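PDB 3ZBP: Phikz039 from Pseudomonas phage phikz, which is a phage-encoded member of the tubulin family, known as PhuZ, with a tubulin-like C-terminal domain. Local coordinates for residues I240-L245 against L259-G264. Residues are numbered along the deposited sequence; the frame is centred on the assembly and turned at random.
Sequences ISIASL and LTRTTG
Arg261, just past the end of helix 255-260, lays its side chain across strand 241-245. CG stands anti to the backbone N (chi1 -173°), and the chain runs extended before it bends at chi3. Its aliphatic part thus passes over Ile242 and Ser244: Arg261 CG lies 3.8 Å from Ile242 CG2, and Arg261 CD lies 3.7 Å from Ser244 CB. Ile242 CG2 also covers one face of the guanidinium. At the edge of that group, Arg261 NH1 donates to Ser244 OG at 3.1 Å, with the hydroxyl tilted 15° from the guanidinium plane. Ser244 OG is also hydrogen-bonded to His277 on the adjacent strand 275-282, so two side chains grip this buried hydroxyl.

Thr262 begins the parallel pairing. Its N donates to Ile242 O at 2.9 Å, and its O accepts from Ser244 N at 2.7 Å. The side chain of Thr262 lies on the face of the sheet opposite to that of Ser244, where Thr262 CB sits 4.0 Å from Ala243 CB. Trp208 of helix 202-209 packs on both residues. A water bound to Thr262 OG1 also makes a weak bond to Ile242 O.

Thr263 pairs with Ser244, and Thr263 CA makes a CH···O contact with Ser244 O.

Gly264 N donates to the same Ser244 O at 2.9 Å. Leu245 bends its end over the glycine, with Leu245 CD1 3.7 Å from Gly264 C.

The two strands run 8° from parallel. Strand 262-265 forms one edge of the chain's mixed sheet, and helices 249-252 and 255-260 lie in the connection from strand 239-246. This is a beta-alpha-beta crossover in the C-terminal domain of a tubulin-like fold.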
ATOM      1  N   ILE A 240      11.425  10.410  -8.955  1.00 11.33           N
ATOM      2  CA  ILE A 240      10.995  11.706  -8.447  1.00 12.30           C
ATOM      3  C   ILE A 240      11.588  11.976  -7.063  1.00 13.82           C
ATOM      4  O   ILE A 240      12.058  13.081  -6.780  1.00 12.70           O
ATOM      5  CB  ILE A 240       9.456  11.789  -8.382  1.00 14.85           C
ATOM      6  CG1 ILE A 240       8.861  11.740  -9.794  1.00 15.45           C
ATOM      7  CG2 ILE A 240       9.012  13.052  -7.676  1.00 11.90           C
ATOM      8  CD1 ILE A 240       7.330  11.566  -9.808  1.00 14.80           C
ATOM      9  N   SER A 241      11.577  10.960  -6.203  1.00  9.59           N
ATOM     10  CA  SER A 241      11.978  11.135  -4.814  1.00 14.90           C
ATOM     11  C   SER A 241      12.506   9.804  -4.293  1.00 11.15           C
ATOM     12  O   SER A 241      11.828   8.778  -4.389  1.00 12.14           O
ATOM     13  CB  SER A 241      10.774  11.589  -3.988  1.00 11.97           C
ATOM     14  OG  SER A 241      11.130  11.889  -2.653  1.00 12.31           O
ATOM     15  N   ILE A 242      13.725   9.810  -3.767  1.00  9.66           N
ATOM     16  CA  ILE A 242      14.353   8.576  -3.329  1.00  9.15           C
ATOM     17  C   ILE A 242      14.793   8.674  -1.878  1.00 11.14           C
ATOM     18  O   ILE A 242      15.412   9.665  -1.478  1.00 11.53           O
ATOM     19  CB  ILE A 242      15.580   8.246  -4.195  1.00 11.52           C
ATOM     20  CG1 ILE A 242      15.173   8.076  -5.658  1.00 12.56           C
ATOM     21  CG2 ILE A 242      16.262   6.985  -3.710  1.00 10.59           C
ATOM     22  CD1 ILE A 242      16.346   7.801  -6.582  1.00 13.65           C
ATOM     23  N   ALA A 243      14.478   7.644  -1.093  1.00 11.32           N
ATOM     24  CA  ALA A 243      15.052   7.508   0.245  1.00  9.24           C
ATOM     25  C   ALA A 243      15.933   6.271   0.285  1.00  9.60           C
ATOM     26  O   ALA A 243      15.518   5.207  -0.170  1.00  9.86           O
ATOM     27  CB  ALA A 243      13.955   7.409   1.296  1.00  6.38           C
ATOM     28  N   SER A 244      17.137   6.396   0.840  1.00  8.51           N
ATOM     29  CA  SER A 244      18.058   5.264   0.900  1.00  8.60           C
ATOM     30  C   SER A 244      18.709   5.082   2.276  1.00 10.13           C
ATOM     31  O   SER A 244      19.137   6.047   2.914  1.00  9.33           O
ATOM     32  CB  SER A 244      19.134   5.409  -0.177  1.00 10.86           C
ATOM     33  OG  SER A 244      18.558   5.354  -1.471  1.00 11.98           O
ATOM     34  N   LEU A 245      18.777   3.830   2.710  1.00  9.09           N
ATOM     35  CA  LEU A 245      19.313   3.459   4.009  1.00 11.47           C
ATOM     36  C   LEU A 245      20.560   2.576   3.799  1.00 12.24           C
ATOM     37  O   LEU A 245      20.490   1.547   3.123  1.00 14.08           O
ATOM     38  CB  LEU A 245      18.228   2.687   4.770  1.00 12.29           C
ATOM     39  CG  LEU A 245      18.143   2.742   6.287  1.00 16.98           C
ATOM     40  CD1 LEU A 245      18.229   4.184   6.780  1.00 12.53           C
ATOM     41  CD2 LEU A 245      16.833   2.078   6.771  1.00 13.14           C
ATOM     42  N   LEU A 259      23.059  15.085  -0.813  1.00 10.07           N
ATOM     43  CA  LEU A 259      22.418  16.299  -1.324  1.00 11.69           C
ATOM     44  C   LEU A 259      21.277  16.015  -2.284  1.00 13.65           C
ATOM     45  O   LEU A 259      20.418  16.870  -2.510  1.00 10.45           O
ATOM     46  CB  LEU A 259      23.456  17.172  -2.047  1.00 10.62           C
ATOM     47  CG  LEU A 259      24.411  17.882  -1.094  1.00  9.41           C
ATOM     48  CD1 LEU A 259      25.631  18.416  -1.830  1.00  9.88           C
ATOM     49  CD2 LEU A 259      23.666  19.004  -0.426  1.00 12.82           C
ATOM     50  N   THR A 260      21.264  14.831  -2.879  1.00  9.63           N
ATOM     51  CA  THR A 260      20.304  14.604  -3.960  1.00 12.24           C
ATOM     52  C   THR A 260      19.302  13.504  -3.629  1.00 14.07           C
ATOM     53  O   THR A 260      18.451  13.153  -4.450  1.00 14.70           O
ATOM     54  CB  THR A 260      21.014  14.290  -5.283  1.00 12.49           C
ATOM     55  OG1 THR A 260      21.838  13.126  -5.124  1.00 15.10           O
ATOM     56  CG2 THR A 260      21.886  15.468  -5.719  1.00 12.01           C
ATOM     57  N   ARG A 261      19.378  13.008  -2.400  1.00 12.29           N
ATOM     58  CA  ARG A 261      18.634  11.827  -1.990  1.00 15.06           C
ATOM     59  C   ARG A 261      18.382  11.887  -0.480  1.00 13.80           C
ATOM     60  O   ARG A 261      19.210  12.400   0.270  1.00 13.84           O
ATOM     61  CB  ARG A 261      19.511  10.624  -2.325  1.00 17.96           C
ATOM     62  CG  ARG A 261      18.916   9.278  -2.140  1.00 18.39           C
ATOM     63  CD  ARG A 261      19.976   8.233  -2.487  1.00 17.29           C
ATOM     64  NE  ARG A 261      20.281   8.208  -3.918  1.00 15.95           N
ATOM     65  CZ  ARG A 261      20.303   7.099  -4.656  1.00 18.73           C
ATOM     66  NH1 ARG A 261      20.037   5.922  -4.108  1.00 15.44           N
ATOM     67  NH2 ARG A 261      20.593   7.168  -5.942  1.00 15.56           N
ATOM     68  N   THR A 262      17.240  11.380  -0.027  1.00 11.99           N
ATOM     69  CA  THR A 262      16.970  11.293   1.404  1.00  9.88           C
ATOM     70  C   THR A 262      17.768  10.123   1.967  1.00 12.07           C
ATOM     71  O   THR A 262      17.400   8.957   1.791  1.00 11.89           O
ATOM     72  CB  THR A 262      15.472  11.107   1.674  1.00 10.09           C
ATOM     73  OG1 THR A 262      14.773  12.272   1.208  1.00 11.19           O
ATOM     74  CG2 THR A 262      15.208  10.933   3.164  1.00  9.32           C
ATOM     75  N   THR A 263      18.877  10.444   2.630  1.00  9.89           N
ATOM     76  CA  THR A 263      19.849   9.438   3.035  1.00 10.01           C
ATOM     77  C   THR A 263      19.784   9.206   4.538  1.00 15.33           C
ATOM     78  O   THR A 263      19.638  10.161   5.309  1.00 14.13           O
ATOM     79  CB  THR A 263      21.299   9.877   2.647  1.00 15.39           C
ATOM     80  OG1 THR A 263      21.408   9.982   1.222  1.00 15.29           O
ATOM     81  CG2 THR A 263      22.313   8.866   3.116  1.00 16.00           C
ATOM     82  N   GLY A 264      19.878   7.942   4.942  1.00 10.15           N
ATOM     83  CA  GLY A 264      19.959   7.582   6.346  1.00  9.77           C
ATOM     84  C   GLY A 264      21.029   6.526   6.542  1.00 12.34           C
ATOM     85  O   GLY A 264      21.358   5.783   5.612  1.00 13.96           O
TER
HETATM   86  O   HOH W   1      14.467  12.950  -1.472  1.00 21.21           O